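Local structure of beta 1-3 glucanase (Clostridium beijerinckii NCIMB 8052, 5H4E) at residues Thr243-Tyr251 / Asp294-Gln302. The protein probably hydrolyses beta-1,3-glucans as a glycoside hydrolase of family GH64. Sequence-based numbering, arbitrary orientation.
Sequences TFTCDRGTY and DDEKAIKAQ
F244 and Q302 open a contact that illustrates how a beta-hairpin can pack on a helix through an apolar patch with a polar border. The F244 ring presents its CE2 corner to the aliphatic part of Q302, 3.7 Å from CG, and its edge to I299 CG1. Q302 CB and CG meet the CE2 and CZ atoms of the F244 ring obliquely, and a bend at chi2 (-90°) turns the amide toward C246, whose CB lies 3.7 Å from Q302 NE2. W318, from a loop, touches both F244 and Q302.

At the turn of the hairpin, R248 runs out along the helix. R248 CD presses on the methyl CB of A298 at 3.4 Å, and a bend at chi3 (51°) carries the guanidinium on over the first turn, one face above the carbonyl O of D294. From there R248 NH2 donates a nearly straight hydrogen bond (3.0 Å, 170°), part of a salt bridge, to D295 OD1, in the guanidinium plane but well above that of the carboxylate.

Y251, paired with F244 across the hairpin by two backbone hydrogen bonds, closes the set. One face of the Y251 ring receives I299 CG1 in a CH-pi contact, 4.0 Å from the ring centroid, while I299 CD1 packs on Y251 CD1; F262 extends this cluster. Y251 OH donates to D295 OD1 at 2.7 Å and accepts a hydrogen bond from R248 NE (3.2 Å), so arginine, tyrosine and aspartate form a closed triangle.

R248 and Y251 reach D295 OD1 from opposite faces of the carboxylate, and K264 of strand 259-264 adds a second salt bridge to the same oxygen. Three donors at one oxygen tie the first turn of helix 294-309 to the hairpin and would be expected to stabilise the aspartate's negative charge.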
loop_
_atom_site.group_PDB
_atom_site.type_symbol
_atom_site.label_atom_id
_atom_site.label_comp_id
_atom_site.label_asym_id
_atom_site.label_seq_id
_atom_site.Cartn_x
_atom_site.Cartn_y
_atom_site.Cartn_z
ATOM N N THR A 243 -2.863 -4.051 27.566
ATOM C CA THR A 243 -1.444 -4.323 27.711
ATOM C C THR A 243 -0.949 -5.240 26.618
ATOM O O THR A 243 -1.513 -6.316 26.402
ATOM C CB THR A 243 -1.138 -4.953 29.068
ATOM O OG1 THR A 243 -1.640 -4.095 30.101
ATOM C CG2 THR A 243 0.362 -5.146 29.243
ATOM N N PHE A 244 0.100 -4.808 25.923
ATOM C CA PHE A 244 0.657 -5.616 24.856
ATOM C C PHE A 244 2.175 -5.488 24.789
ATOM O O PHE A 244 2.767 -4.523 25.283
ATOM C CB PHE A 244 0.018 -5.247 23.511
ATOM C CG PHE A 244 0.478 -3.928 22.944
ATOM C CD1 PHE A 244 -0.181 -2.749 23.267
ATOM C CD2 PHE A 244 1.547 -3.874 22.057
ATOM C CE1 PHE A 244 0.235 -1.536 22.727
ATOM C CE2 PHE A 244 1.966 -2.665 21.516
ATOM C CZ PHE A 244 1.313 -1.499 21.857
ATOM N N THR A 245 2.793 -6.487 24.177
ATOM C CA THR A 245 4.229 -6.507 24.005
ATOM C C THR A 245 4.566 -6.709 22.538
ATOM O O THR A 245 3.984 -7.567 21.880
ATOM C CB THR A 245 4.872 -7.619 24.842
ATOM O OG1 THR A 245 4.489 -7.459 26.213
ATOM C CG2 THR A 245 6.389 -7.570 24.733
ATOM N N CYS A 246 5.479 -5.889 22.027
ATOM C CA CYS A 246 6.087 -6.123 20.724
ATOM C C CYS A 246 7.599 -6.045 20.893
ATOM O O CYS A 246 8.098 -6.109 22.017
ATOM C CB CYS A 246 5.587 -5.115 19.680
ATOM S SG CYS A 246 5.771 -3.353 20.096
ATOM N N ASP A 247 8.331 -5.908 19.793
ATOM C CA ASP A 247 9.788 -5.834 19.868
ATOM C C ASP A 247 10.274 -4.624 20.671
ATOM O O ASP A 247 11.260 -4.720 21.403
ATOM C CB ASP A 247 10.398 -5.806 18.460
ATOM C CG ASP A 247 10.480 -7.186 17.831
ATOM O OD1 ASP A 247 9.847 -8.123 18.363
ATOM O OD2 ASP A 247 11.173 -7.336 16.800
ATOM N N ARG A 248 9.571 -3.499 20.543
ATOM C CA ARG A 248 9.972 -2.241 21.176
ATOM C C ARG A 248 9.839 -2.252 22.698
ATOM O O ARG A 248 10.478 -1.447 23.391
ATOM C CB ARG A 248 9.151 -1.080 20.622
ATOM C CG ARG A 248 9.261 -0.901 19.137
ATOM C CD ARG A 248 8.561 0.371 18.711
ATOM N NE ARG A 248 8.986 1.537 19.485
ATOM C CZ ARG A 248 9.994 2.333 19.146
ATOM N NH1 ARG A 248 10.686 2.095 18.038
ATOM N NH2 ARG A 248 10.308 3.371 19.909
ATOM N N GLY A 249 8.997 -3.146 23.211
ATOM C CA GLY A 249 8.805 -3.276 24.644
ATOM C C GLY A 249 7.356 -3.555 24.981
ATOM O O GLY A 249 6.560 -3.883 24.096
ATOM N N THR A 250 7.010 -3.424 26.259
ATOM C CA THR A 250 5.633 -3.637 26.690
ATOM C C THR A 250 4.943 -2.313 27.003
ATOM O O THR A 250 5.423 -1.509 27.822
ATOM C CB THR A 250 5.555 -4.557 27.922
ATOM O OG1 THR A 250 6.186 -5.807 27.622
ATOM C CG2 THR A 250 4.092 -4.817 28.307
ATOM N N TYR A 251 3.813 -2.097 26.340
ATOM C CA TYR A 251 3.031 -0.886 26.511
ATOM C C TYR A 251 1.721 -1.192 27.225
ATOM O O TYR A 251 1.119 -2.231 26.988
ATOM C CB TYR A 251 2.737 -0.245 25.157
ATOM C CG TYR A 251 3.962 0.157 24.373
ATOM C CD1 TYR A 251 4.502 1.433 24.498
ATOM C CD2 TYR A 251 4.573 -0.733 23.489
ATOM C CE1 TYR A 251 5.623 1.816 23.774
ATOM C CE2 TYR A 251 5.702 -0.365 22.761
ATOM C CZ TYR A 251 6.217 0.911 22.905
ATOM O OH TYR A 251 7.325 1.287 22.179
ATOM N N ASP A 294 8.446 8.066 18.391
ATOM C CA ASP A 294 8.555 6.696 17.868
ATOM C C ASP A 294 7.676 5.695 18.630
ATOM O O ASP A 294 7.160 4.732 18.047
ATOM C CB ASP A 294 10.006 6.217 17.905
ATOM C CG ASP A 294 10.859 6.841 16.812
ATOM O OD1 ASP A 294 10.351 7.730 16.097
ATOM O OD2 ASP A 294 12.040 6.442 16.684
ATOM N N ASP A 295 7.499 5.922 19.927
ATOM C CA ASP A 295 6.671 5.023 20.735
ATOM C C ASP A 295 5.208 5.188 20.376
ATOM O O ASP A 295 4.475 4.211 20.220
ATOM C CB ASP A 295 6.868 5.289 22.226
ATOM C CG ASP A 295 8.179 4.754 22.743
ATOM O OD1 ASP A 295 8.573 3.627 22.360
ATOM O OD2 ASP A 295 8.822 5.468 23.545
ATOM N N GLU A 296 4.788 6.440 20.257
ATOM C CA GLU A 296 3.408 6.752 19.922
ATOM C C GLU A 296 3.072 6.235 18.527
ATOM O O GLU A 296 1.971 5.728 18.287
ATOM C CB GLU A 296 3.167 8.261 20.045
ATOM C CG GLU A 296 3.149 8.739 21.523
ATOM C CD GLU A 296 3.065 10.253 21.683
ATOM O OE1 GLU A 296 3.744 10.982 20.925
ATOM O OE2 GLU A 296 2.319 10.714 22.573
ATOM N N LYS A 297 4.033 6.346 17.612
ATOM C CA LYS A 297 3.857 5.838 16.255
ATOM C C LYS A 297 3.603 4.326 16.262
ATOM O O LYS A 297 2.638 3.842 15.664
ATOM C CB LYS A 297 5.082 6.185 15.397
ATOM C CG LYS A 297 5.088 7.635 14.888
ATOM C CD LYS A 297 6.334 7.941 14.050
ATOM C CE LYS A 297 6.159 9.186 13.165
ATOM N NZ LYS A 297 6.128 10.499 13.901
ATOM N N ALA A 298 4.448 3.591 16.973
ATOM C CA ALA A 298 4.301 2.139 17.076
ATOM C C ALA A 298 3.008 1.728 17.773
ATOM O O ALA A 298 2.370 0.748 17.377
ATOM C CB ALA A 298 5.474 1.553 17.797
ATOM N N ILE A 299 2.640 2.458 18.822
ATOM C CA ILE A 299 1.370 2.223 19.512
ATOM C C ILE A 299 0.183 2.467 18.586
ATOM O O ILE A 299 -0.750 1.661 18.534
ATOM C CB ILE A 299 1.215 3.124 20.750
ATOM C CG1 ILE A 299 2.106 2.629 21.888
ATOM C CG2 ILE A 299 -0.259 3.199 21.182
ATOM C CD1 ILE A 299 2.344 3.672 22.958
ATOM N N LYS A 300 0.217 3.576 17.846
ATOM C CA LYS A 300 -0.858 3.889 16.899
ATOM C C LYS A 300 -0.986 2.807 15.819
ATOM O O LYS A 300 -2.095 2.461 15.405
ATOM C CB LYS A 300 -0.621 5.266 16.259
ATOM C CG LYS A 300 -0.838 6.420 17.235
ATOM C CD LYS A 300 -0.444 7.773 16.652
ATOM C CE LYS A 300 -0.435 8.823 17.751
ATOM N NZ LYS A 300 -0.329 10.217 17.215
ATOM N N ALA A 301 0.149 2.264 15.385
ATOM C CA ALA A 301 0.154 1.212 14.368
ATOM C C ALA A 301 -0.539 -0.046 14.898
ATOM O O ALA A 301 -1.364 -0.668 14.217
ATOM C CB ALA A 301 1.582 0.897 13.937
ATOM N N GLN A 302 -0.194 -0.417 16.122
ATOM C CA GLN A 302 -0.769 -1.609 16.726
ATOM C C GLN A 302 -2.265 -1.444 16.953
ATOM O O GLN A 302 -3.039 -2.361 16.692
ATOM C CB GLN A 302 -0.068 -1.916 18.034
ATOM C CG GLN A 302 1.366 -2.312 17.847
ATOM C CD GLN A 302 1.522 -3.805 17.669
ATOM O OE1 GLN A 302 0.540 -4.551 17.737
ATOM N NE2 GLN A 302 2.760 -4.258 17.472
#